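Local atomic coordinates of cytochrome c2 (Blastochloris viridis, PDB entry 1CO6), a protein that carries electrons on a covalently bound heme c and donates them to the oxidized bacteriochlorophyll in bacterial photophosphorylation. Residues E7-F10 against K11-L14. Numbering follows the deposited sequence.
Sequences EQVF and KQCL. With HEC (heme c), chain B.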
ATOM      1  N   GLU A   7     -12.068   4.352   0.080  1.00 22.44           N
ATOM      2  CA  GLU A   7     -11.861   4.805   1.452  1.00 23.41           C
ATOM      3  C   GLU A   7     -12.353   3.742   2.419  1.00 23.23           C
ATOM      4  O   GLU A   7     -11.667   3.499   3.434  1.00 23.48           O
ATOM      5  CB  GLU A   7     -12.482   6.165   1.753  1.00 25.73           C
ATOM      6  CG  GLU A   7     -12.124   6.682   3.167  1.00 28.88           C
ATOM      7  CD  GLU A   7     -12.456   8.107   3.410  1.00 31.39           C
ATOM      8  OE1 GLU A   7     -13.102   8.809   2.660  1.00 33.45           O
ATOM      9  OE2 GLU A   7     -11.982   8.535   4.483  1.00 34.13           O
ATOM     10  N   GLN A   8     -13.492   3.122   2.073  1.00 22.41           N
ATOM     11  CA  GLN A   8     -14.039   2.042   2.904  1.00 21.28           C
ATOM     12  C   GLN A   8     -13.191   0.781   2.853  1.00 21.04           C
ATOM     13  O   GLN A   8     -13.039   0.142   3.894  1.00 20.53           O
ATOM     14  CB  GLN A   8     -15.473   1.646   2.513  1.00 25.96           C
ATOM     15  CG  GLN A   8     -16.380   2.875   2.570  1.00 32.01           C
ATOM     16  CD  GLN A   8     -16.548   3.285   4.033  1.00 35.24           C
ATOM     17  OE1 GLN A   8     -16.474   4.457   4.418  1.00 37.49           O
ATOM     18  NE2 GLN A   8     -16.756   2.233   4.846  1.00 36.67           N
ATOM     19  N   VAL A   9     -12.726   0.400   1.662  1.00 19.78           N
ATOM     20  CA  VAL A   9     -11.859  -0.785   1.561  1.00 19.86           C
ATOM     21  C   VAL A   9     -10.586  -0.488   2.383  1.00 17.90           C
ATOM     22  O   VAL A   9     -10.048  -1.416   3.014  1.00 20.16           O
ATOM     23  CB  VAL A   9     -11.597  -1.131   0.072  1.00 20.34           C
ATOM     24  CG1 VAL A   9     -10.598  -2.264  -0.074  1.00 18.94           C
ATOM     25  CG2 VAL A   9     -12.847  -1.427  -0.739  1.00 20.57           C
ATOM     26  N   PHE A  10     -10.106   0.756   2.406  1.00 16.75           N
ATOM     27  CA  PHE A  10      -8.904   1.162   3.139  1.00 16.86           C
ATOM     28  C   PHE A  10      -8.925   0.880   4.644  1.00 19.22           C
ATOM     29  O   PHE A  10      -7.890   0.788   5.317  1.00 16.86           O
ATOM     30  CB  PHE A  10      -8.495   2.619   2.907  1.00 15.71           C
ATOM     31  CG  PHE A  10      -7.029   2.871   3.246  1.00 14.83           C
ATOM     32  CD1 PHE A  10      -6.693   3.443   4.480  1.00 15.09           C
ATOM     33  CD2 PHE A  10      -6.035   2.441   2.365  1.00 14.25           C
ATOM     34  CE1 PHE A  10      -5.356   3.680   4.806  1.00 14.43           C
ATOM     35  CE2 PHE A  10      -4.688   2.658   2.696  1.00 15.51           C
ATOM     36  CZ  PHE A  10      -4.365   3.258   3.932  1.00 15.01           C
ATOM     37  N   LYS A  11     -10.137   0.743   5.191  1.00 20.93           N
ATOM     38  CA  LYS A  11     -10.322   0.462   6.631  1.00 22.85           C
ATOM     39  C   LYS A  11      -9.572  -0.805   7.012  1.00 23.70           C
ATOM     40  O   LYS A  11      -9.002  -0.807   8.122  1.00 25.78           O
ATOM     41  CB  LYS A  11     -11.798   0.448   7.007  1.00 24.76           C
ATOM     42  CG  LYS A  11     -12.307   1.855   7.351  1.00 28.22           C
ATOM     43  CD  LYS A  11     -13.753   2.061   6.964  1.00 31.73           C
ATOM     44  CE  LYS A  11     -14.719   1.271   7.820  1.00 34.34           C
ATOM     45  NZ  LYS A  11     -14.721  -0.170   7.439  1.00 36.98           N
ATOM     46  N   GLN A  12      -9.495  -1.794   6.156  1.00 23.52           N
ATOM     47  CA  GLN A  12      -8.730  -3.022   6.488  1.00 23.17           C
ATOM     48  C   GLN A  12      -7.266  -2.648   6.668  1.00 21.79           C
ATOM     49  O   GLN A  12      -6.623  -3.029   7.663  1.00 23.03           O
ATOM     50  CB  GLN A  12      -8.968  -4.195   5.582  1.00 27.16           C
ATOM     51  CG  GLN A  12      -9.459  -4.082   4.190  1.00 33.68           C
ATOM     52  CD  GLN A  12      -9.855  -5.392   3.546  1.00 36.59           C
ATOM     53  OE1 GLN A  12     -10.774  -5.488   2.700  1.00 41.34           O
ATOM     54  NE2 GLN A  12      -9.168  -6.483   3.867  1.00 38.10           N
ATOM     55  N   CYS A  13      -6.739  -1.786   5.821  1.00 19.25           N
ATOM     56  CA  CYS A  13      -5.362  -1.322   5.860  1.00 16.34           C
ATOM     57  C   CYS A  13      -5.037  -0.380   7.025  1.00 16.19           C
ATOM     58  O   CYS A  13      -3.896  -0.424   7.488  1.00 14.05           O
ATOM     59  CB  CYS A  13      -5.054  -0.489   4.587  1.00 15.00           C
ATOM     60  SG  CYS A  13      -5.729  -1.223   3.060  1.00 13.05           S
ATOM     61  N   LEU A  14      -5.985   0.478   7.377  1.00 14.90           N
ATOM     62  CA  LEU A  14      -5.749   1.484   8.435  1.00 16.32           C
ATOM     63  C   LEU A  14      -5.220   0.974   9.775  1.00 16.19           C
ATOM     64  O   LEU A  14      -4.523   1.755  10.456  1.00 17.24           O
ATOM     65  CB  LEU A  14      -7.046   2.289   8.549  1.00 18.00           C
ATOM     66  CG  LEU A  14      -6.949   3.619   9.250  1.00 21.09           C
ATOM     67  CD1 LEU A  14      -5.864   4.517   8.656  1.00 20.83           C
ATOM     68  CD2 LEU A  14      -8.334   4.283   9.130  1.00 23.16           C
TER
HETATM   69 FE   HEC B 108       0.492  -3.502   4.254  1.00 10.84          FE
HETATM   70  CHA HEC B 108       3.756  -3.224   3.574  1.00 11.47           C
HETATM   71  CHB HEC B 108      -0.294  -1.999   1.276  1.00 12.47           C
HETATM   72  CHC HEC B 108      -2.883  -4.042   4.855  1.00 12.38           C
HETATM   73  CHD HEC B 108       1.229  -4.600   7.450  1.00 12.95           C
HETATM   74  NA  HEC B 108       1.543  -2.724   2.714  1.00 13.11           N
HETATM   75  C1A HEC B 108       2.918  -2.826   2.533  1.00 13.13           C
HETATM   76  C2A HEC B 108       3.253  -2.390   1.207  1.00 13.31           C
HETATM   77  C3A HEC B 108       2.114  -2.065   0.580  1.00 13.78           C
HETATM   78  C4A HEC B 108       1.014  -2.280   1.496  1.00 13.24           C
HETATM   79  CMA HEC B 108       1.921  -1.558  -0.869  1.00 12.50           C
HETATM   80  CAA HEC B 108       4.708  -2.232   0.659  1.00 13.48           C
HETATM   81  CBA HEC B 108       5.233  -0.851   1.149  1.00 13.37           C
HETATM   82  CGA HEC B 108       6.605  -0.419   0.692  1.00 13.84           C
HETATM   83  O1A HEC B 108       7.207  -1.162  -0.064  1.00 13.59           O
HETATM   84  O2A HEC B 108       6.982   0.685   1.161  1.00 15.09           O
HETATM   85  NB  HEC B 108      -1.211  -3.087   3.296  1.00 12.78           N
HETATM   86  C1B HEC B 108      -1.316  -2.393   2.084  1.00 12.58           C
HETATM   87  C2B HEC B 108      -2.716  -2.265   1.763  1.00 13.96           C
HETATM   88  C3B HEC B 108      -3.425  -2.862   2.725  1.00 13.05           C
HETATM   89  C4B HEC B 108      -2.514  -3.359   3.710  1.00 13.69           C
HETATM   90  CMB HEC B 108      -3.194  -1.550   0.481  1.00 12.79           C
HETATM   91  CAB HEC B 108      -4.989  -2.925   2.788  1.00 13.20           C
HETATM   92  CBB HEC B 108      -5.576  -3.801   1.850  1.00 13.78           C
HETATM   93  NC  HEC B 108      -0.592  -4.189   5.831  1.00 13.07           N
HETATM   94  C1C HEC B 108      -1.960  -4.342   5.862  1.00 13.26           C
HETATM   95  C2C HEC B 108      -2.323  -4.863   7.168  1.00 14.37           C
HETATM   96  C3C HEC B 108      -1.200  -5.057   7.869  1.00 14.49           C
HETATM   97  C4C HEC B 108      -0.097  -4.605   7.062  1.00 13.29           C
HETATM   98  CMC HEC B 108      -3.772  -5.186   7.587  1.00 13.51           C
HETATM   99  CAC HEC B 108      -1.106  -5.546   9.373  1.00 13.78           C
HETATM  100  CBC HEC B 108      -1.667  -6.774   9.762  1.00 13.67           C
HETATM  101  ND  HEC B 108       2.175  -3.798   5.314  1.00 13.39           N
HETATM  102  C1D HEC B 108       2.276  -4.320   6.605  1.00 12.37           C
HETATM  103  C2D HEC B 108       3.696  -4.522   6.904  1.00 13.42           C
HETATM  104  C3D HEC B 108       4.396  -4.119   5.843  1.00 12.88           C
HETATM  105  C4D HEC B 108       3.466  -3.691   4.835  1.00 11.54           C
HETATM  106  CMD HEC B 108       4.196  -5.096   8.255  1.00 11.46           C
HETATM  107  CAD HEC B 108       5.931  -4.198   5.621  1.00 12.45           C
HETATM  108  CBD HEC B 108       6.290  -5.496   4.830  1.00 12.22           C
HETATM  109  CGD HEC B 108       7.735  -5.930   4.991  1.00 12.80           C
HETATM  110  O1D HEC B 108       7.885  -7.122   4.584  1.00 13.86           O
HETATM  111  O2D HEC B 108       8.613  -5.161   5.452  1.00 14.03           O
HETATM  112  O   HOH W   1     -15.550  -0.807   4.998  1.00 43.00           O
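Phe10 and Cys13 meet one turn apart at the C-terminal end of helix 3-14. The Phe10 side chain starts with CB tucked against the backbone N of Lys11. CG lies anti to the backbone N (chi1 -159°), and this turns the ring toward Cys13 and Leu14. CG and CZ both lie close to Cys13 CB, which stands over one face. Phe10 CD2 is nearest to Cys13 SG, at 3.7 Å, and CE2 packs on Cys13 CB. Phe10 CE1, on the other flank, reaches Leu14 CD1 at 4.0 Å, near the plane of the ring. Cys13 CB sits 3.7 Å from the centroid of the Phe10 ring and almost on its normal, a CH-pi contact. The sulfur stands obliquely to the same ring. Cys13 SG is bonded to heme CAB, a former vinyl carbon, at 1.9 Å, the first thioether of the Cys-X-X-Cys-His motif. Tyr96, Leu93 and Ile97 of helix 87-98 also pack on Phe10, at the crossing of N- and C-terminal helices familiar in the cytochrome c family.

The backbone is loosened here. Lys11 N and Gln12 N bond three residues back, to Gln8 O (3.2 Å) and Val9 O. Both donors stand well above the carbonyl planes. Leu14 N restores the four-residue step with a 2.8 Å bond to Phe10 O. On the outer side, Gln8 and Lys11 run side by side. One water accepts from Lys11 NZ at 2.7 Å and donates to Gln8 O, so that carbonyl takes two bonds. The same water's bond from Gln8 NE2 is weak.

The chemistry is divided by side. Water and polar tips line the outer side. On the buried side the thioether ties the heme to the helix, with the aromatic ring packed against the Cys13 CB next to that bond.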